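Local coordinates for protein putative S-adenosylmethionine-dependent methyltransferase (PDB 1WYZ) that probably transfers a methyl group from S-adenosylmethionine to a substrate that is not yet established, at residues M129-N134 against I229-K234; R190-L195 against T210-D215. All blocks are in the same frame, centred on the assembly; numbering follows the deposited sequence.

Contact 1. Residues M129-N134 against I229-K234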
loop_
_atom_site.group_PDB
_atom_site.type_symbol
_atom_site.label_atom_id
_atom_site.label_comp_id
_atom_site.label_asym_id
_atom_site.label_seq_id
_atom_site.Cartn_x
_atom_site.Cartn_y
_atom_site.Cartn_z
HETATM N N MSE A 129 -7.465 -3.672 -3.622
HETATM C CA MSE A 129 -7.723 -5.100 -3.619
HETATM C C MSE A 129 -9.194 -5.470 -3.646
HETATM O O MSE A 129 -9.625 -6.283 -4.471
HETATM C CB MSE A 129 -7.055 -5.747 -2.400
HETATM C CG MSE A 129 -5.527 -5.819 -2.452
HETATM SE SE MSE A 129 -4.738 -6.329 -0.744
HETATM C CE MSE A 129 -5.701 -7.998 -0.473
ATOM N N ALA A 130 -9.969 -4.865 -2.754
ATOM C CA ALA A 130 -11.379 -5.187 -2.663
ATOM C C ALA A 130 -12.253 -4.539 -3.705
ATOM O O ALA A 130 -13.423 -4.915 -3.838
ATOM C CB ALA A 130 -11.903 -4.845 -1.273
ATOM N N SER A 131 -11.712 -3.565 -4.433
ATOM C CA SER A 131 -12.508 -2.886 -5.450
ATOM C C SER A 131 -12.527 -3.678 -6.738
ATOM O O SER A 131 -13.503 -3.635 -7.481
ATOM C CB SER A 131 -11.971 -1.475 -5.732
ATOM O OG SER A 131 -10.704 -1.499 -6.375
ATOM N N GLY A 132 -11.451 -4.408 -7.002
ATOM C CA GLY A 132 -11.386 -5.171 -8.237
ATOM C C GLY A 132 -10.894 -4.285 -9.372
ATOM O O GLY A 132 -10.939 -4.663 -10.548
ATOM N N PHE A 133 -10.437 -3.089 -9.013
ATOM C CA PHE A 133 -9.917 -2.154 -9.996
ATOM C C PHE A 133 -8.453 -2.476 -10.268
ATOM O O PHE A 133 -7.865 -3.353 -9.621
ATOM C CB PHE A 133 -10.025 -0.718 -9.487
ATOM C CG PHE A 133 -11.444 -0.226 -9.334
ATOM C CD1 PHE A 133 -12.463 -0.741 -10.133
ATOM C CD2 PHE A 133 -11.745 0.810 -8.442
ATOM C CE1 PHE A 133 -13.765 -0.224 -10.055
ATOM C CE2 PHE A 133 -13.039 1.333 -8.354
ATOM C CZ PHE A 133 -14.055 0.815 -9.163
ATOM N N ASN A 134 -7.870 -1.754 -11.223
ATOM C CA ASN A 134 -6.471 -1.940 -11.614
ATOM C C ASN A 134 -5.515 -1.794 -10.436
ATOM O O ASN A 134 -5.424 -0.724 -9.835
ATOM C CB ASN A 134 -6.096 -0.913 -12.673
ATOM C CG ASN A 134 -4.789 -1.234 -13.353
ATOM O OD1 ASN A 134 -3.897 -1.845 -12.761
ATOM N ND2 ASN A 134 -4.660 -0.815 -14.603
ATOM N N ILE A 229 -12.629 5.625 1.952
ATOM C CA ILE A 229 -11.815 6.005 0.792
ATOM C C ILE A 229 -12.633 5.821 -0.477
ATOM O O ILE A 229 -13.551 5.001 -0.502
ATOM C CB ILE A 229 -10.556 5.116 0.633
ATOM C CG1 ILE A 229 -9.657 5.233 1.860
ATOM C CG2 ILE A 229 -9.794 5.515 -0.624
ATOM C CD1 ILE A 229 -10.154 4.485 3.091
ATOM N N PHE A 230 -12.289 6.555 -1.533
ATOM C CA PHE A 230 -13.015 6.432 -2.789
ATOM C C PHE A 230 -12.103 6.043 -3.950
ATOM O O PHE A 230 -10.974 6.525 -4.060
ATOM C CB PHE A 230 -13.737 7.740 -3.112
ATOM C CG PHE A 230 -14.795 8.111 -2.110
ATOM C CD1 PHE A 230 -15.899 7.288 -1.908
ATOM C CD2 PHE A 230 -14.682 9.280 -1.350
ATOM C CE1 PHE A 230 -16.879 7.617 -0.961
ATOM C CE2 PHE A 230 -15.660 9.624 -0.395
ATOM C CZ PHE A 230 -16.756 8.787 -0.206
ATOM N N LEU A 231 -12.597 5.166 -4.819
ATOM C CA LEU A 231 -11.826 4.730 -5.979
ATOM C C LEU A 231 -12.634 4.828 -7.267
ATOM O O LEU A 231 -13.744 4.315 -7.347
ATOM C CB LEU A 231 -11.353 3.287 -5.812
ATOM C CG LEU A 231 -10.489 2.937 -4.602
ATOM C CD1 LEU A 231 -11.385 2.834 -3.364
ATOM C CD2 LEU A 231 -9.750 1.608 -4.850
ATOM N N LEU A 232 -12.060 5.482 -8.273
ATOM C CA LEU A 232 -12.698 5.650 -9.578
ATOM C C LEU A 232 -11.973 4.825 -10.644
ATOM O O LEU A 232 -10.754 4.935 -10.792
ATOM C CB LEU A 232 -12.661 7.127 -10.010
ATOM C CG LEU A 232 -13.306 8.228 -9.170
ATOM C CD1 LEU A 232 -13.180 9.546 -9.905
ATOM C CD2 LEU A 232 -14.773 7.904 -8.936
ATOM N N TYR A 233 -12.716 4.009 -11.388
ATOM C CA TYR A 233 -12.118 3.211 -12.455
ATOM C C TYR A 233 -13.116 3.053 -13.599
ATOM O O TYR A 233 -14.235 3.540 -13.485
ATOM C CB TYR A 233 -11.628 1.863 -11.935
ATOM C CG TYR A 233 -10.591 1.257 -12.848
ATOM C CD1 TYR A 233 -9.499 2.007 -13.286
ATOM C CD2 TYR A 233 -10.735 -0.042 -13.329
ATOM C CE1 TYR A 233 -8.575 1.477 -14.199
ATOM C CE2 TYR A 233 -9.829 -0.583 -14.232
ATOM C CZ TYR A 233 -8.751 0.175 -14.668
ATOM O OH TYR A 233 -7.869 -0.366 -15.580
ATOM N N LYS A 234 -12.731 2.363 -14.678
ATOM C CA LYS A 234 -13.577 2.267 -15.879
ATOM C C LYS A 234 -14.807 1.380 -16.109
ATOM O O LYS A 234 -15.862 1.914 -16.477
ATOM C CB LYS A 234 -12.682 2.139 -17.114
ATOM C CG LYS A 234 -11.519 1.199 -16.989
ATOM C CD LYS A 234 -10.747 1.212 -18.298
ATOM C CE LYS A 234 -9.518 0.325 -18.257
ATOM N NZ LYS A 234 -8.914 0.216 -19.614
#
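F133 and Y233 mark the closest backbone approach, CA to CA 6.3 Å, where the turn after helix 123-131 passes over one side of strand 228-233, whose L231 and Y233 side chains rise to meet it. The F133 ring is the wedge. With CG beside its own backbone N (chi1 -67°), it lies on the strand so that Y233 CB sits over the centre of one face, 3.3 Å from the ring centroid, a CH-pi contact. At the ring's edge, F133 CE2 comes within 3.6 Å of L231 CB. The two aromatic rings are oblique, planes 49° apart, neither stacked nor edge-to-face. N134 comes in across the phenol end, its amide nearly perpendicular to the ring; its backbone N lies over one face, toward the rim, ND2 gives Y233 OH a weak 3.4 Å hydrogen bond, and OD1 accepts from Q136 N. S131 OG accepts from F133 N in an ST turn while also bonding the carbonyl of V128, which fixes the turn that delivers the ring. With an alanine at F133, Y233 CB and L231 CB would probably lose their aromatic cover, and a gap would open between turn and sheet. Apolar packing thus carries the contact, polar groups tying the turn chiefly to itself and its neighbours.

Contact 2. Residues R190-L195 against T210-D215; sequences RPQTKL and TRTVKD
V213, L195 and T212 have the most surface buried here, and each meets the facing backbone in its own way. V213 turns its side chain in against 190-195: its CB lies 3.3 Å from R190 O, CG2 packs loosely by L195 CB, and its N bonds T193 O at 3.0 Å, nearly straight along the carbonyl. L195 is paired with R211 as an antiparallel hydrogen-bonded pair; L195 N to R211 O is 3.0 Å and R211 N to L195 O is 3.1 Å, both donors standing well above the carbonyl planes. The L195 side chain shares a face of the sheet with R211 and packs on I185 of helix 178-188, where V213 also meets L186. T212 and K194 form the adjoining non-hydrogen-bonded pair, their side chains diverging. T212 OG1, set opposite the backbone N (chi1 -167°), swings across to donate to P191 O at 2.6 Å. The same oxygen accepts K214 N at 3.1 Å, both donors in the carbonyl plane, so side chain and backbone of 212-214 together grip one carbonyl of the loop. This is the open end of the antiparallel beta hairpin 194-199/207-212, where strand 207-212, outermost of the mixed sheet within the chain, runs on into the segment 213-216.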
loop_
_atom_site.group_PDB
_atom_site.type_symbol
_atom_site.label_atom_id
_atom_site.label_comp_id
_atom_site.label_asym_id
_atom_site.label_seq_id
_atom_site.Cartn_x
_atom_site.Cartn_y
_atom_site.Cartn_z
ATOM N N ARG A 190 -19.067 10.546 -15.132
ATOM C CA ARG A 190 -19.855 9.868 -16.154
ATOM C C ARG A 190 -20.700 8.775 -15.544
ATOM O O ARG A 190 -20.360 8.225 -14.501
ATOM C CB ARG A 190 -18.960 9.210 -17.212
ATOM C CG ARG A 190 -18.062 10.128 -18.011
ATOM C CD ARG A 190 -17.520 9.358 -19.201
ATOM N NE ARG A 190 -16.316 9.979 -19.737
ATOM C CZ ARG A 190 -15.191 10.132 -19.042
ATOM N NH1 ARG A 190 -15.133 9.703 -17.788
ATOM N NH2 ARG A 190 -14.130 10.708 -19.596
ATOM N N PRO A 191 -21.812 8.428 -16.198
ATOM C CA PRO A 191 -22.668 7.369 -15.656
ATOM C C PRO A 191 -22.044 5.962 -15.674
ATOM O O PRO A 191 -22.352 5.130 -14.810
ATOM C CB PRO A 191 -23.943 7.482 -16.503
ATOM C CG PRO A 191 -23.466 8.088 -17.782
ATOM C CD PRO A 191 -22.453 9.105 -17.334
ATOM N N GLN A 192 -21.152 5.701 -16.628
ATOM C CA GLN A 192 -20.531 4.379 -16.713
ATOM C C GLN A 192 -19.232 4.213 -15.926
ATOM O O GLN A 192 -18.770 3.089 -15.702
ATOM C CB GLN A 192 -20.321 3.985 -18.178
ATOM C CG GLN A 192 -21.635 3.684 -18.915
ATOM C CD GLN A 192 -22.450 2.585 -18.234
ATOM O OE1 GLN A 192 -23.557 2.252 -18.668
ATOM N NE2 GLN A 192 -21.902 2.017 -17.165
ATOM N N THR A 193 -18.638 5.327 -15.505
ATOM C CA THR A 193 -17.413 5.266 -14.722
ATOM C C THR A 193 -17.781 4.475 -13.464
ATOM O O THR A 193 -18.929 4.541 -13.005
ATOM C CB THR A 193 -16.942 6.682 -14.310
ATOM O OG1 THR A 193 -16.631 7.454 -15.481
ATOM C CG2 THR A 193 -15.716 6.602 -13.422
ATOM N N LYS A 194 -16.829 3.712 -12.923
ATOM C CA LYS A 194 -17.077 2.927 -11.711
ATOM C C LYS A 194 -16.539 3.633 -10.486
ATOM O O LYS A 194 -15.447 4.220 -10.516
ATOM C CB LYS A 194 -16.435 1.533 -11.794
ATOM C CG LYS A 194 -17.171 0.549 -12.701
ATOM C CD LYS A 194 -16.726 -0.902 -12.471
ATOM C CE LYS A 194 -17.617 -1.869 -13.241
ATOM N NZ LYS A 194 -17.421 -3.295 -12.838
ATOM N N LEU A 195 -17.309 3.559 -9.408
ATOM C CA LEU A 195 -16.934 4.164 -8.143
ATOM C C LEU A 195 -16.989 3.125 -7.028
ATOM O O LEU A 195 -18.009 2.464 -6.853
ATOM C CB LEU A 195 -17.891 5.308 -7.806
ATOM C CG LEU A 195 -17.868 5.665 -6.317
ATOM C CD1 LEU A 195 -16.485 6.161 -5.960
ATOM C CD2 LEU A 195 -18.905 6.723 -5.992
ATOM N N THR A 210 -18.207 -2.070 -5.019
ATOM C CA THR A 210 -17.939 -1.350 -6.254
ATOM C C THR A 210 -19.230 -1.255 -7.036
ATOM O O THR A 210 -20.050 -2.167 -7.020
ATOM C CB THR A 210 -16.894 -2.056 -7.116
ATOM O OG1 THR A 210 -15.616 -1.935 -6.487
ATOM C CG2 THR A 210 -16.829 -1.431 -8.495
ATOM N N ARG A 211 -19.399 -0.154 -7.746
ATOM C CA ARG A 211 -20.616 0.034 -8.495
ATOM C C ARG A 211 -20.534 1.295 -9.333
ATOM O O ARG A 211 -19.950 2.296 -8.919
ATOM C CB ARG A 211 -21.760 0.111 -7.496
ATOM C CG ARG A 211 -23.018 0.718 -7.989
ATOM C CD ARG A 211 -23.913 0.924 -6.796
ATOM N NE ARG A 211 -24.175 -0.333 -6.114
ATOM C CZ ARG A 211 -24.827 -0.429 -4.965
ATOM N NH1 ARG A 211 -25.276 0.669 -4.370
ATOM N NH2 ARG A 211 -25.034 -1.619 -4.414
ATOM N N THR A 212 -21.123 1.232 -10.521
ATOM C CA THR A 212 -21.124 2.355 -11.447
ATOM C C THR A 212 -21.840 3.582 -10.860
ATOM O O THR A 212 -22.721 3.454 -9.997
ATOM C CB THR A 212 -21.792 1.947 -12.780
ATOM O OG1 THR A 212 -21.529 2.946 -13.766
ATOM C CG2 THR A 212 -23.301 1.802 -12.610
ATOM N N VAL A 213 -21.462 4.773 -11.323
ATOM C CA VAL A 213 -22.083 6.004 -10.831
ATOM C C VAL A 213 -23.600 6.006 -11.045
ATOM O O VAL A 213 -24.351 6.489 -10.194
ATOM C CB VAL A 213 -21.459 7.239 -11.505
ATOM C CG1 VAL A 213 -22.255 8.494 -11.167
ATOM C CG2 VAL A 213 -20.033 7.399 -11.031
ATOM N N LYS A 214 -24.039 5.467 -12.181
ATOM C CA LYS A 214 -25.459 5.387 -12.498
ATOM C C LYS A 214 -26.181 4.535 -11.459
ATOM O O LYS A 214 -27.265 4.889 -11.010
ATOM C CB LYS A 214 -25.667 4.766 -13.883
ATOM C CG LYS A 214 -27.133 4.643 -14.294
ATOM C CD LYS A 214 -27.316 3.719 -15.489
ATOM C CE LYS A 214 -28.765 3.688 -15.945
ATOM N NZ LYS A 214 -29.227 5.016 -16.464
ATOM N N ASP A 215 -25.576 3.411 -11.083
ATOM C CA ASP A 215 -26.186 2.514 -10.101
ATOM C C ASP A 215 -25.997 2.936 -8.649
ATOM O O ASP A 215 -26.580 2.333 -7.753
ATOM C CB ASP A 215 -25.692 1.070 -10.294
ATOM C CG ASP A 215 -26.329 0.388 -11.507
ATOM O OD1 ASP A 215 -27.581 0.300 -11.553
ATOM O OD2 ASP A 215 -25.582 -0.058 -12.409
#

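One sheet, two ways of building on it: contact 1 packs a turn onto the side of strand 228-233, whereas contact 2 extends pairing between strands 194-199 and 207-212. Contact 1 is buried and relies on aromatic and aliphatic side chains; contact 2 is partly buried and relies on backbone hydrogen bonds helped by a threonine hydroxyl, with exposed residues at its loop end. Strand 194-199, part of contact 2, lies between strand 228-233 of contact 1 and strand 207-212, and Y233 O to K194 N, at 2.7 Å, is a probable hydrogen bond joining the contacts. The probable bond from T210 OG1 to S131 O ties strand 207-212 to the end of helix 123-131. Each also touches the second subunit.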